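Local coordinates for protein (5-formylfuran-3-yl)methyl phosphate transaminase (Methanococcus jannaschii, PDB 2Z61) that catalyses the pyridoxal phosphate-dependent transamination between 4-(hydroxymethyl)-2-furancarboxaldehyde phosphate and alanine, which supplies the furan precursor of methanofuran, at residues L69-K74 and A262-F267; Y185-E190 and I215-F220; I32-G37 and K328-T333. One frame throughout, in Å; residues are numbered along the deposited sequence.

Contact 1. Residues L69-K74 and A262-F267; sequences LELREK and AALKAF
Leu71 and Leu264 mark the nearest backbone approach, their CA atoms 5.9 Å apart, where the first turns of helix 69-82 face the C-terminal end of helix 257-263 and the short 3-10 turn that follows. Leu264 spans the space at this point with its CD2 methyl, which lies 3.6 Å from Leu71 CA and so presses against the helix backbone, flanked by the CB atoms of Glu70 and Leu71. Its CG stands beside the backbone N (chi1 -66°), and with CD1 trans to CA (chi2 171°), CD2 is the branch turned onto the helix. Leucine suits the place because it ends in a methyl, an apolar tip that can rest on the backbone at Leu71.

Phe267 fills the other half of the contact. Its CE1 is 3.7 Å from Lys74 CB, and the Lys74 carbonyl carbon lies over one face of the ring, while Leu71 CD2 comes to the ring edge, 4.1 Å from Phe267 CE1. Leu71 thus meets both partners, crossing the phenyl group at about a right angle, and it also packs on Ile94 of strand 92-95. Small Ala263 offers only its CB, 4.4 Å from Leu71 CD2.

Lys74 contributes its aliphatic base, whereas its chain, bent at CB-CG and again near the end, leaves Lys74 NZ 6.6 Å from Lys265 NZ. No hydrogen bond or ion pair crosses here: the helix and the turn that faces it are held by apolar shape and van der Waals contact, with the like charges of the lysines kept at the periphery.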
ATOM      1  N   LEU A  69      -9.454 -14.797  -7.412  1.00 27.91           N
ATOM      2  CA  LEU A  69      -9.082 -15.787  -8.413  1.00 29.67           C
ATOM      3  C   LEU A  69      -9.550 -15.423  -9.815  1.00 28.13           C
ATOM      4  O   LEU A  69      -8.812 -15.595 -10.784  1.00 27.60           O
ATOM      5  CB  LEU A  69      -9.633 -17.161  -7.991  1.00 33.03           C
ATOM      6  CG  LEU A  69      -9.147 -18.432  -8.698  1.00 34.86           C
ATOM      7  CD1 LEU A  69      -9.657 -18.440 -10.115  1.00 37.28           C
ATOM      8  CD2 LEU A  69      -7.614 -18.513  -8.657  1.00 33.51           C
ATOM      9  N   GLU A  70     -10.766 -14.905  -9.930  1.00 29.11           N
ATOM     10  CA  GLU A  70     -11.292 -14.539 -11.240  1.00 31.83           C
ATOM     11  C   GLU A  70     -10.388 -13.547 -11.963  1.00 32.02           C
ATOM     12  O   GLU A  70     -10.186 -13.657 -13.173  1.00 32.09           O
ATOM     13  CB  GLU A  70     -12.695 -13.936 -11.121  1.00 37.42           C
ATOM     14  CG  GLU A  70     -13.726 -14.835 -10.455  1.00 46.38           C
ATOM     15  CD  GLU A  70     -13.361 -15.197  -9.021  1.00 50.43           C
ATOM     16  OE1 GLU A  70     -13.147 -14.275  -8.205  1.00 50.84           O
ATOM     17  OE2 GLU A  70     -13.294 -16.407  -8.711  1.00 54.31           O
ATOM     18  N   LEU A  71      -9.852 -12.573 -11.228  1.00 29.15           N
ATOM     19  CA  LEU A  71      -8.980 -11.568 -11.835  1.00 26.74           C
ATOM     20  C   LEU A  71      -7.685 -12.221 -12.317  1.00 24.43           C
ATOM     21  O   LEU A  71      -7.280 -12.049 -13.461  1.00 24.65           O
ATOM     22  CB  LEU A  71      -8.637 -10.466 -10.830  1.00 24.04           C
ATOM     23  CG  LEU A  71      -8.534  -9.022 -11.337  1.00 28.11           C
ATOM     24  CD1 LEU A  71      -7.547  -8.270 -10.457  1.00 25.63           C
ATOM     25  CD2 LEU A  71      -8.098  -8.967 -12.789  1.00 24.30           C
ATOM     26  N   ARG A  72      -7.035 -12.956 -11.425  1.00 23.30           N
ATOM     27  CA  ARG A  72      -5.792 -13.623 -11.769  1.00 27.49           C
ATOM     28  C   ARG A  72      -5.962 -14.534 -12.990  1.00 27.76           C
ATOM     29  O   ARG A  72      -5.047 -14.675 -13.798  1.00 29.54           O
ATOM     30  CB  ARG A  72      -5.263 -14.401 -10.557  1.00 26.30           C
ATOM     31  CG  ARG A  72      -4.866 -13.488  -9.400  1.00 24.54           C
ATOM     32  CD  ARG A  72      -4.233 -14.249  -8.230  1.00 24.23           C
ATOM     33  NE  ARG A  72      -5.228 -14.854  -7.347  1.00 25.81           N
ATOM     34  CZ  ARG A  72      -5.265 -16.148  -7.044  1.00 28.61           C
ATOM     35  NH1 ARG A  72      -4.367 -16.975  -7.559  1.00 24.21           N
ATOM     36  NH2 ARG A  72      -6.186 -16.614  -6.212  1.00 29.18           N
ATOM     37  N   GLU A  73      -7.138 -15.135 -13.137  1.00 28.53           N
ATOM     38  CA  GLU A  73      -7.374 -15.996 -14.290  1.00 30.59           C
ATOM     39  C   GLU A  73      -7.412 -15.169 -15.567  1.00 31.23           C
ATOM     40  O   GLU A  73      -6.802 -15.542 -16.565  1.00 31.83           O
ATOM     41  CB  GLU A  73      -8.676 -16.780 -14.131  1.00 31.31           C
ATOM     42  CG  GLU A  73      -8.628 -17.795 -13.003  1.00 38.23           C
ATOM     43  CD  GLU A  73      -9.903 -18.607 -12.900  1.00 41.75           C
ATOM     44  OE1 GLU A  73     -10.998 -18.009 -12.976  1.00 47.59           O
ATOM     45  OE2 GLU A  73      -9.810 -19.840 -12.725  1.00 42.37           O
ATOM     46  N   LYS A  74      -8.115 -14.040 -15.534  1.00 30.67           N
ATOM     47  CA  LYS A  74      -8.192 -13.173 -16.702  1.00 31.19           C
ATOM     48  C   LYS A  74      -6.806 -12.667 -17.125  1.00 31.59           C
ATOM     49  O   LYS A  74      -6.487 -12.638 -18.315  1.00 32.07           O
ATOM     50  CB  LYS A  74      -9.111 -11.984 -16.420  1.00 32.25           C
ATOM     51  CG  LYS A  74     -10.588 -12.342 -16.357  1.00 39.03           C
ATOM     52  CD  LYS A  74     -11.121 -12.764 -17.716  1.00 45.58           C
ATOM     53  CE  LYS A  74     -12.513 -13.373 -17.599  1.00 50.50           C
ATOM     54  NZ  LYS A  74     -13.457 -12.507 -16.830  1.00 55.17           N
ATOM     55  N   ALA A 262     -13.922  -4.349 -10.356  1.00 21.98           N
ATOM     56  CA  ALA A 262     -14.081  -3.437 -11.480  1.00 23.35           C
ATOM     57  C   ALA A 262     -13.106  -3.768 -12.615  1.00 25.44           C
ATOM     58  O   ALA A 262     -13.454  -3.674 -13.795  1.00 26.49           O
ATOM     59  CB  ALA A 262     -13.870  -2.002 -11.012  1.00 21.32           C
ATOM     60  N   ALA A 263     -11.892  -4.160 -12.256  1.00 23.29           N
ATOM     61  CA  ALA A 263     -10.859  -4.480 -13.239  1.00 25.03           C
ATOM     62  C   ALA A 263     -11.228  -5.642 -14.164  1.00 27.44           C
ATOM     63  O   ALA A 263     -10.706  -5.739 -15.278  1.00 29.77           O
ATOM     64  CB  ALA A 263      -9.537  -4.781 -12.526  1.00 20.83           C
ATOM     65  N   LEU A 264     -12.111  -6.528 -13.705  1.00 28.16           N
ATOM     66  CA  LEU A 264     -12.529  -7.661 -14.527  1.00 30.45           C
ATOM     67  C   LEU A 264     -13.066  -7.157 -15.867  1.00 30.70           C
ATOM     68  O   LEU A 264     -12.892  -7.806 -16.896  1.00 33.61           O
ATOM     69  CB  LEU A 264     -13.611  -8.481 -13.816  1.00 29.60           C
ATOM     70  CG  LEU A 264     -13.199  -9.202 -12.532  1.00 30.68           C
ATOM     71  CD1 LEU A 264     -14.429  -9.769 -11.843  1.00 29.58           C
ATOM     72  CD2 LEU A 264     -12.209 -10.303 -12.859  1.00 32.74           C
ATOM     73  N   LYS A 265     -13.701  -5.988 -15.854  1.00 30.03           N
ATOM     74  CA  LYS A 265     -14.252  -5.418 -17.078  1.00 31.55           C
ATOM     75  C   LYS A 265     -13.207  -4.794 -18.014  1.00 32.36           C
ATOM     76  O   LYS A 265     -13.532  -4.344 -19.110  1.00 29.28           O
ATOM     77  CB  LYS A 265     -15.330  -4.386 -16.731  1.00 33.41           C
ATOM     78  CG  LYS A 265     -16.604  -5.010 -16.173  1.00 32.68           C
ATOM     79  CD  LYS A 265     -17.239  -5.938 -17.204  1.00 38.00           C
ATOM     80  CE  LYS A 265     -18.382  -6.744 -16.607  1.00 42.46           C
ATOM     81  NZ  LYS A 265     -17.901  -7.767 -15.639  1.00 48.02           N
ATOM     82  N   ALA A 266     -11.949  -4.783 -17.590  1.00 32.41           N
ATOM     83  CA  ALA A 266     -10.899  -4.206 -18.418  1.00 33.95           C
ATOM     84  C   ALA A 266     -10.617  -5.072 -19.644  1.00 33.68           C
ATOM     85  O   ALA A 266     -10.066  -4.595 -20.630  1.00 33.34           O
ATOM     86  CB  ALA A 266      -9.624  -4.033 -17.601  1.00 33.36           C
ATOM     87  N   PHE A 267     -11.007  -6.341 -19.582  1.00 35.00           N
ATOM     88  CA  PHE A 267     -10.765  -7.264 -20.684  1.00 37.62           C
ATOM     89  C   PHE A 267     -11.992  -7.467 -21.560  1.00 39.80           C
ATOM     90  O   PHE A 267     -12.104  -8.466 -22.261  1.00 41.29           O
ATOM     91  CB  PHE A 267     -10.299  -8.616 -20.138  1.00 35.39           C
ATOM     92  CG  PHE A 267      -9.189  -8.509 -19.131  1.00 37.13           C
ATOM     93  CD1 PHE A 267      -9.464  -8.543 -17.767  1.00 35.17           C
ATOM     94  CD2 PHE A 267      -7.869  -8.344 -19.547  1.00 36.33           C
ATOM     95  CE1 PHE A 267      -8.443  -8.414 -16.828  1.00 34.43           C
ATOM     96  CE2 PHE A 267      -6.840  -8.214 -18.615  1.00 36.70           C
ATOM     97  CZ  PHE A 267      -7.128  -8.249 -17.251  1.00 35.12           C
TER

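Contact 2. Residues Y185-E190 and I215-F220; sequences YIISDE and ILINGF
Strands 185-189 and 215-219 run side by side and parallel, 11° apart, in the seven-stranded mixed sheet of the large domain of a fold-type I pyridoxal phosphate enzyme; Ile187 pairs with Ile215 and Asp189 with Ile217. Backbone bonds form the ladder. Ile186 O receives Ile215 N, Ser188 N donates to Ile215 O and Ser188 O receives Ile217 N, and Glu190 N closes the series on Ile217 O at 2.8 Å. The backbones of Ile187 and Asp189 bond instead to strand 155-161 on the opposite side.

Apolar contact occupies the face that bears Ile187, Ile215 and Ile217. Ile187 CG2 lies 3.9 Å from Ile217 CD1, the two side chains lying alongside and pointing the same way, and helix 98-109 covers them; beta-branched residues suit both the strand and this layer. Asp189 shares the face. Its OD1 is bonded to Tyr126 OH and lies close to the pyridine N1 of the cofactor-bearing lysine at position 222, consistent with the aspartate that faces this nitrogen in related aminotransferases.

Polar bonds on the side of Ser188 grip the buried Glu190 carboxylate. Ser188 OG, trans to its backbone N (chi1 -166°), is thereby placed to donate to Glu190 OE2 at 2.8 Å, on the anti side, while Ala204 N and Ser203 OG bind the carboxylate too. The Leu216 side chain crosses that of Glu190 at about a right angle, Leu216 CG 3.6 Å from Glu190 OE1.

At the far end the Asn218 amide packs on Glu190 O without a hydrogen bond to it, CG 3.4 Å away. Replacing Asn218 by an alanine would probably leave Gly219 N without its side-chain acceptor and open a gap beside Glu190 O. Asn218 OD1 takes Gly219 N at 2.8 Å.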
ATOM      1  N   TYR A 185      18.964 -11.841 -11.336  1.00 25.24           N
ATOM      2  CA  TYR A 185      17.542 -11.505 -11.338  1.00 24.88           C
ATOM      3  C   TYR A 185      17.178 -10.341 -12.249  1.00 23.30           C
ATOM      4  O   TYR A 185      17.857  -9.321 -12.267  1.00 22.83           O
ATOM      5  CB  TYR A 185      17.046 -11.183  -9.918  1.00 25.97           C
ATOM      6  CG  TYR A 185      16.891 -12.392  -9.039  1.00 31.20           C
ATOM      7  CD1 TYR A 185      17.788 -12.642  -8.005  1.00 35.22           C
ATOM      8  CD2 TYR A 185      15.871 -13.311  -9.265  1.00 35.42           C
ATOM      9  CE1 TYR A 185      17.673 -13.780  -7.217  1.00 40.04           C
ATOM     10  CE2 TYR A 185      15.748 -14.452  -8.483  1.00 38.65           C
ATOM     11  CZ  TYR A 185      16.654 -14.680  -7.463  1.00 39.64           C
ATOM     12  OH  TYR A 185      16.553 -15.811  -6.696  1.00 42.96           O
ATOM     13  N   ILE A 186      16.104 -10.514 -13.011  1.00 22.24           N
ATOM     14  CA  ILE A 186      15.614  -9.480 -13.907  1.00 24.87           C
ATOM     15  C   ILE A 186      14.270  -8.993 -13.369  1.00 26.28           C
ATOM     16  O   ILE A 186      13.321  -9.770 -13.239  1.00 26.83           O
ATOM     17  CB  ILE A 186      15.389  -9.999 -15.364  1.00 25.36           C
ATOM     18  CG1 ILE A 186      16.713 -10.088 -16.134  1.00 24.47           C
ATOM     19  CG2 ILE A 186      14.460  -9.044 -16.118  1.00 25.83           C
ATOM     20  CD1 ILE A 186      17.639 -11.177 -15.680  1.00 28.72           C
ATOM     21  N   ILE A 187      14.198  -7.712 -13.024  1.00 22.80           N
ATOM     22  CA  ILE A 187      12.951  -7.127 -12.541  1.00 21.99           C
ATOM     23  C   ILE A 187      12.480  -6.259 -13.701  1.00 21.91           C
ATOM     24  O   ILE A 187      13.077  -5.232 -14.007  1.00 23.40           O
ATOM     25  CB  ILE A 187      13.190  -6.278 -11.271  1.00 27.15           C
ATOM     26  CG1 ILE A 187      13.725  -7.182 -10.149  1.00 26.23           C
ATOM     27  CG2 ILE A 187      11.898  -5.589 -10.843  1.00 27.36           C
ATOM     28  CD1 ILE A 187      13.968  -6.464  -8.838  1.00 28.09           C
ATOM     29  N   SER A 188      11.415  -6.691 -14.367  1.00 21.19           N
ATOM     30  CA  SER A 188      10.900  -5.970 -15.525  1.00 19.90           C
ATOM     31  C   SER A 188       9.685  -5.117 -15.165  1.00 20.09           C
ATOM     32  O   SER A 188       8.645  -5.634 -14.745  1.00 19.88           O
ATOM     33  CB  SER A 188      10.535  -6.979 -16.623  1.00 17.21           C
ATOM     34  OG  SER A 188      10.324  -6.349 -17.865  1.00 21.82           O
ATOM     35  N   ASP A 189       9.828  -3.806 -15.327  1.00 19.15           N
ATOM     36  CA  ASP A 189       8.755  -2.870 -15.022  1.00 19.96           C
ATOM     37  C   ASP A 189       8.058  -2.567 -16.343  1.00 18.04           C
ATOM     38  O   ASP A 189       8.567  -1.807 -17.160  1.00 21.12           O
ATOM     39  CB  ASP A 189       9.344  -1.599 -14.404  1.00 20.57           C
ATOM     40  CG  ASP A 189       8.278  -0.652 -13.896  1.00 24.58           C
ATOM     41  OD1 ASP A 189       8.629   0.352 -13.242  1.00 25.89           O
ATOM     42  OD2 ASP A 189       7.085  -0.913 -14.153  1.00 24.49           O
ATOM     43  N   GLU A 190       6.891  -3.166 -16.545  1.00 19.36           N
ATOM     44  CA  GLU A 190       6.153  -3.008 -17.792  1.00 17.46           C
ATOM     45  C   GLU A 190       4.847  -2.212 -17.682  1.00 19.54           C
ATOM     46  O   GLU A 190       3.953  -2.330 -18.527  1.00 15.18           O
ATOM     47  CB  GLU A 190       5.904  -4.410 -18.375  1.00 21.56           C
ATOM     48  CG  GLU A 190       7.226  -5.179 -18.597  1.00 24.27           C
ATOM     49  CD  GLU A 190       7.051  -6.635 -19.010  1.00 27.70           C
ATOM     50  OE1 GLU A 190       5.906  -7.086 -19.204  1.00 25.28           O
ATOM     51  OE2 GLU A 190       8.079  -7.332 -19.160  1.00 24.48           O
ATOM     52  N   ILE A 215      10.995 -11.173 -12.420  1.00 26.18           N
ATOM     53  CA  ILE A 215       9.843 -10.733 -11.652  1.00 25.82           C
ATOM     54  C   ILE A 215       9.252  -9.653 -12.542  1.00 23.64           C
ATOM     55  O   ILE A 215       9.894  -8.650 -12.830  1.00 22.87           O
ATOM     56  CB  ILE A 215      10.230 -10.136 -10.291  1.00 26.75           C
ATOM     57  CG1 ILE A 215      11.046 -11.157  -9.495  1.00 24.62           C
ATOM     58  CG2 ILE A 215       8.968  -9.771  -9.523  1.00 23.88           C
ATOM     59  CD1 ILE A 215      11.401 -10.720  -8.085  1.00 31.17           C
ATOM     60  N   LEU A 216       8.039  -9.894 -13.009  1.00 22.29           N
ATOM     61  CA  LEU A 216       7.366  -8.979 -13.907  1.00 23.98           C
ATOM     62  C   LEU A 216       6.382  -8.098 -13.141  1.00 24.47           C
ATOM     63  O   LEU A 216       5.547  -8.578 -12.367  1.00 22.11           O
ATOM     64  CB  LEU A 216       6.646  -9.792 -14.989  1.00 28.74           C
ATOM     65  CG  LEU A 216       6.134  -9.111 -16.259  1.00 34.62           C
ATOM     66  CD1 LEU A 216       5.666 -10.179 -17.231  1.00 31.18           C
ATOM     67  CD2 LEU A 216       5.004  -8.141 -15.931  1.00 35.19           C
ATOM     68  N   ILE A 217       6.483  -6.799 -13.369  1.00 21.87           N
ATOM     69  CA  ILE A 217       5.619  -5.859 -12.692  1.00 23.26           C
ATOM     70  C   ILE A 217       4.807  -5.071 -13.710  1.00 23.13           C
ATOM     71  O   ILE A 217       5.368  -4.505 -14.660  1.00 21.23           O
ATOM     72  CB  ILE A 217       6.453  -4.893 -11.813  1.00 24.99           C
ATOM     73  CG1 ILE A 217       7.209  -5.703 -10.750  1.00 25.66           C
ATOM     74  CG2 ILE A 217       5.533  -3.867 -11.130  1.00 24.19           C
ATOM     75  CD1 ILE A 217       8.200  -4.906  -9.971  1.00 31.39           C
ATOM     76  N   ASN A 218       3.484  -5.080 -13.531  1.00 19.68           N
ATOM     77  CA  ASN A 218       2.568  -4.343 -14.392  1.00 20.78           C
ATOM     78  C   ASN A 218       1.336  -3.990 -13.549  1.00 22.62           C
ATOM     79  O   ASN A 218       1.252  -4.347 -12.370  1.00 21.04           O
ATOM     80  CB  ASN A 218       2.164  -5.186 -15.613  1.00 20.09           C
ATOM     81  CG  ASN A 218       1.819  -4.330 -16.840  1.00 23.51           C
ATOM     82  OD1 ASN A 218       1.391  -3.186 -16.715  1.00 25.30           O
ATOM     83  ND2 ASN A 218       1.997  -4.900 -18.029  1.00 21.50           N
ATOM     84  N   GLY A 219       0.383  -3.286 -14.141  1.00 19.52           N
ATOM     85  CA  GLY A 219      -0.804  -2.910 -13.396  1.00 17.70           C
ATOM     86  C   GLY A 219      -1.803  -2.211 -14.287  1.00 19.37           C
ATOM     87  O   GLY A 219      -1.635  -2.196 -15.503  1.00 18.20           O
ATOM     88  N   PHE A 220      -2.829  -1.614 -13.693  1.00 18.66           N
ATOM     89  CA  PHE A 220      -3.869  -0.942 -14.473  1.00 18.52           C
ATOM     90  C   PHE A 220      -3.807   0.584 -14.501  1.00 17.67           C
ATOM     91  O   PHE A 220      -4.596   1.220 -15.204  1.00 18.96           O
ATOM     92  CB  PHE A 220      -5.261  -1.377 -13.978  1.00 21.95           C
ATOM     93  CG  PHE A 220      -5.500  -2.864 -14.039  1.00 21.39           C
ATOM     94  CD1 PHE A 220      -5.027  -3.702 -13.036  1.00 23.13           C
ATOM     95  CD2 PHE A 220      -6.180  -3.427 -15.117  1.00 23.53           C
ATOM     96  CE1 PHE A 220      -5.224  -5.081 -13.099  1.00 22.99           C
ATOM     97  CE2 PHE A 220      -6.384  -4.811 -15.193  1.00 26.03           C
ATOM     98  CZ  PHE A 220      -5.905  -5.640 -14.181  1.00 23.11           C
TER

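Contact 3. Residues I32-G37 and K328-T333; sequences IHLEIG and KFVALT
Ile32 N donates to Phe329 O at 2.9 Å, the shortest hydrogen bond between the two segments and the start of a small parallel ladder. Phe329 leaves helix 317-328 with a positive phi of 61°, a turn that brings its carbonyl round to this strand. Ala331 N then bonds to Ile32 O, and Leu34 N bonds to Ala331 O at 3.0 Å.

Beside Ala331 the Glu35 side chain folds back. Its CG takes the crowded position between N and carbonyl carbon (chi1 84°), which lays the carboxylate along the Ala331 methyl, Glu35 CD to Ala331 CB 3.8 Å; a side chain as small as alanine suits so close a neighbour. Glu35 OE2 uses its syn lone pair for His33 ND1, nearly in the imidazole plane, though the modelled length is doubtfully short. The other ring nitrogen, NE2, is bonded to Glu25, and two carboxylate partners would probably favour the protonated form of the histidine. Glu35 CB also rests 3.3 Å from Thr333 OG1.

Ile32 and Val330 share the face opposite His33 and Ala331. Nearby, Leu34 and Leu332 lie side by side, Leu34 CB 3.7 Å from Leu332 CD2, and Val330 CG1 touches Leu34 CD1. Helix 317-328 packs on Val330 and Leu332, helix 354-368 on Ile32, and strand 346-349 lies against Leu332 and Thr333, bonding by backbone to both segments.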
ATOM      1  N   ILE A  32       0.304  25.975 -18.478  1.00 46.16           N
ATOM      2  CA  ILE A  32       0.194  24.767 -19.288  1.00 43.12           C
ATOM      3  C   ILE A  32       1.057  23.676 -18.670  1.00 40.97           C
ATOM      4  O   ILE A  32       2.285  23.792 -18.612  1.00 40.35           O
ATOM      5  CB  ILE A  32       0.637  25.002 -20.747  1.00 44.02           C
ATOM      6  CG1 ILE A  32      -0.328  25.979 -21.427  1.00 43.97           C
ATOM      7  CG2 ILE A  32       0.659  23.676 -21.502  1.00 42.43           C
ATOM      8  CD1 ILE A  32       0.020  26.294 -22.870  1.00 46.17           C
ATOM      9  N   HIS A  33       0.398  22.618 -18.211  1.00 38.19           N
ATOM     10  CA  HIS A  33       1.069  21.493 -17.568  1.00 37.98           C
ATOM     11  C   HIS A  33       1.585  20.401 -18.514  1.00 37.33           C
ATOM     12  O   HIS A  33       0.803  19.654 -19.113  1.00 37.36           O
ATOM     13  CB  HIS A  33       0.122  20.865 -16.546  1.00 37.63           C
ATOM     14  CG  HIS A  33      -0.164  21.744 -15.370  1.00 37.33           C
ATOM     15  ND1 HIS A  33       0.679  21.833 -14.284  1.00 37.68           N
ATOM     16  CD2 HIS A  33      -1.195  22.585 -15.116  1.00 34.53           C
ATOM     17  CE1 HIS A  33       0.179  22.688 -13.409  1.00 35.22           C
ATOM     18  NE2 HIS A  33      -0.957  23.158 -13.889  1.00 32.69           N
ATOM     19  N   LEU A  34       2.907  20.315 -18.640  1.00 35.01           N
ATOM     20  CA  LEU A  34       3.537  19.300 -19.475  1.00 35.48           C
ATOM     21  C   LEU A  34       4.473  18.490 -18.596  1.00 33.84           C
ATOM     22  O   LEU A  34       5.512  18.013 -19.052  1.00 34.21           O
ATOM     23  CB  LEU A  34       4.333  19.942 -20.609  1.00 36.55           C
ATOM     24  CG  LEU A  34       3.539  20.779 -21.609  1.00 40.27           C
ATOM     25  CD1 LEU A  34       4.452  21.180 -22.754  1.00 40.86           C
ATOM     26  CD2 LEU A  34       2.356  19.974 -22.130  1.00 40.55           C
ATOM     27  N   GLU A  35       4.094  18.348 -17.331  1.00 33.70           N
ATOM     28  CA  GLU A  35       4.890  17.610 -16.356  1.00 35.83           C
ATOM     29  C   GLU A  35       4.045  16.536 -15.669  1.00 35.42           C
ATOM     30  O   GLU A  35       4.497  15.896 -14.720  1.00 36.66           O
ATOM     31  CB  GLU A  35       5.444  18.573 -15.298  1.00 36.24           C
ATOM     32  CG  GLU A  35       4.471  18.897 -14.149  1.00 38.10           C
ATOM     33  CD  GLU A  35       3.262  19.728 -14.574  1.00 36.57           C
ATOM     34  OE1 GLU A  35       2.913  19.734 -15.768  1.00 36.66           O
ATOM     35  OE2 GLU A  35       2.648  20.372 -13.701  1.00 38.02           O
ATOM     36  N   ILE A  36       2.823  16.345 -16.159  1.00 35.75           N
ATOM     37  CA  ILE A  36       1.888  15.370 -15.595  1.00 35.91           C
ATOM     38  C   ILE A  36       2.330  13.925 -15.811  1.00 33.37           C
ATOM     39  O   ILE A  36       2.570  13.505 -16.939  1.00 32.49           O
ATOM     40  CB  ILE A  36       0.485  15.552 -16.204  1.00 40.55           C
ATOM     41  CG1 ILE A  36       0.019  16.997 -15.994  1.00 43.11           C
ATOM     42  CG2 ILE A  36      -0.500  14.581 -15.563  1.00 39.88           C
ATOM     43  CD1 ILE A  36      -1.189  17.387 -16.831  1.00 43.69           C
ATOM     44  N   GLY A  37       2.415  13.171 -14.720  1.00 30.15           N
ATOM     45  CA  GLY A  37       2.842  11.785 -14.798  1.00 29.59           C
ATOM     46  C   GLY A  37       1.736  10.751 -14.888  1.00 29.13           C
ATOM     47  O   GLY A  37       1.997   9.554 -14.751  1.00 30.09           O
ATOM     48  N   LYS A 328       6.712  32.117 -19.681  1.00 56.11           N
ATOM     49  CA  LYS A 328       5.608  31.616 -20.492  1.00 54.32           C
ATOM     50  C   LYS A 328       4.565  30.765 -19.780  1.00 51.49           C
ATOM     51  O   LYS A 328       3.601  30.317 -20.404  1.00 50.59           O
ATOM     52  CB  LYS A 328       6.159  30.849 -21.696  1.00 57.08           C
ATOM     53  CG  LYS A 328       6.566  31.748 -22.853  1.00 61.08           C
ATOM     54  CD  LYS A 328       7.679  32.709 -22.473  1.00 63.67           C
ATOM     55  CE  LYS A 328       7.784  33.839 -23.489  1.00 66.10           C
ATOM     56  NZ  LYS A 328       7.706  33.346 -24.892  1.00 66.58           N
ATOM     57  N   PHE A 329       4.754  30.537 -18.485  1.00 49.33           N
ATOM     58  CA  PHE A 329       3.801  29.750 -17.706  1.00 48.55           C
ATOM     59  C   PHE A 329       3.666  28.321 -18.231  1.00 46.75           C
ATOM     60  O   PHE A 329       2.561  27.779 -18.300  1.00 45.98           O
ATOM     61  CB  PHE A 329       2.432  30.441 -17.726  1.00 51.51           C
ATOM     62  CG  PHE A 329       2.502  31.929 -17.497  1.00 54.81           C
ATOM     63  CD1 PHE A 329       1.835  32.807 -18.347  1.00 55.77           C
ATOM     64  CD2 PHE A 329       3.254  32.455 -16.446  1.00 56.08           C
ATOM     65  CE1 PHE A 329       1.917  34.186 -18.158  1.00 56.30           C
ATOM     66  CE2 PHE A 329       3.341  33.831 -16.247  1.00 55.69           C
ATOM     67  CZ  PHE A 329       2.671  34.698 -17.106  1.00 56.01           C
ATOM     68  N   VAL A 330       4.794  27.721 -18.599  1.00 45.16           N
ATOM     69  CA  VAL A 330       4.820  26.352 -19.106  1.00 42.51           C
ATOM     70  C   VAL A 330       5.643  25.469 -18.172  1.00 40.87           C
ATOM     71  O   VAL A 330       6.851  25.666 -18.006  1.00 38.92           O
ATOM     72  CB  VAL A 330       5.411  26.301 -20.528  1.00 42.54           C
ATOM     73  CG1 VAL A 330       5.528  24.860 -21.003  1.00 41.76           C
ATOM     74  CG2 VAL A 330       4.519  27.090 -21.473  1.00 41.60           C
ATOM     75  N   ALA A 331       4.971  24.500 -17.561  1.00 39.56           N
ATOM     76  CA  ALA A 331       5.599  23.584 -16.613  1.00 38.23           C
ATOM     77  C   ALA A 331       6.238  22.356 -17.265  1.00 38.13           C
ATOM     78  O   ALA A 331       5.557  21.534 -17.883  1.00 36.85           O
ATOM     79  CB  ALA A 331       4.568  23.146 -15.572  1.00 39.02           C
ATOM     80  N   LEU A 332       7.554  22.246 -17.112  1.00 37.44           N
ATOM     81  CA  LEU A 332       8.328  21.130 -17.651  1.00 39.23           C
ATOM     82  C   LEU A 332       9.122  20.515 -16.509  1.00 37.12           C
ATOM     83  O   LEU A 332       9.365  21.165 -15.498  1.00 36.50           O
ATOM     84  CB  LEU A 332       9.308  21.607 -18.736  1.00 39.35           C
ATOM     85  CG  LEU A 332       8.762  22.020 -20.101  1.00 42.31           C
ATOM     86  CD1 LEU A 332       9.922  22.315 -21.033  1.00 39.68           C
ATOM     87  CD2 LEU A 332       7.902  20.909 -20.674  1.00 43.01           C
ATOM     88  N   THR A 333       9.543  19.268 -16.687  1.00 37.15           N
ATOM     89  CA  THR A 333      10.308  18.568 -15.666  1.00 38.36           C
ATOM     90  C   THR A 333      11.796  18.530 -15.999  1.00 38.53           C
ATOM     91  O   THR A 333      12.185  18.041 -17.055  1.00 38.35           O
ATOM     92  CB  THR A 333       9.820  17.120 -15.521  1.00 38.92           C
ATOM     93  OG1 THR A 333       8.405  17.116 -15.279  1.00 36.16           O
ATOM     94  CG2 THR A 333      10.550  16.422 -14.369  1.00 38.31           C
TER
HETATM   95  O   HOH W   1       7.344  16.164 -13.294  1.00 49.53           O

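How the contacts relate
The contacts follow the chain as concentric pairs: 32-37 with 328-333 is outermost, 69-74 with 262-267 lies within it, and 185-190 with 215-220 is innermost. Contacts 1 and 2 have centres 18 Å apart and share the seven-stranded sheet: it holds both strands of contact 2, and Leu71 of helix 69-82 packs on its outer strand 92-95. They also touch: Phe220 packs against Phe267, Ala263, Ala266 and Leu71. Contact 3 stands apart, its centre 28 Å from contact 2 and 35 Å from contact 1, nearest atoms about 11 and 18 Å away. It ties the chain's early part to the late part, as in the small domain of this family, whereas contact 2 adjoins the cofactor lysine, Lys222.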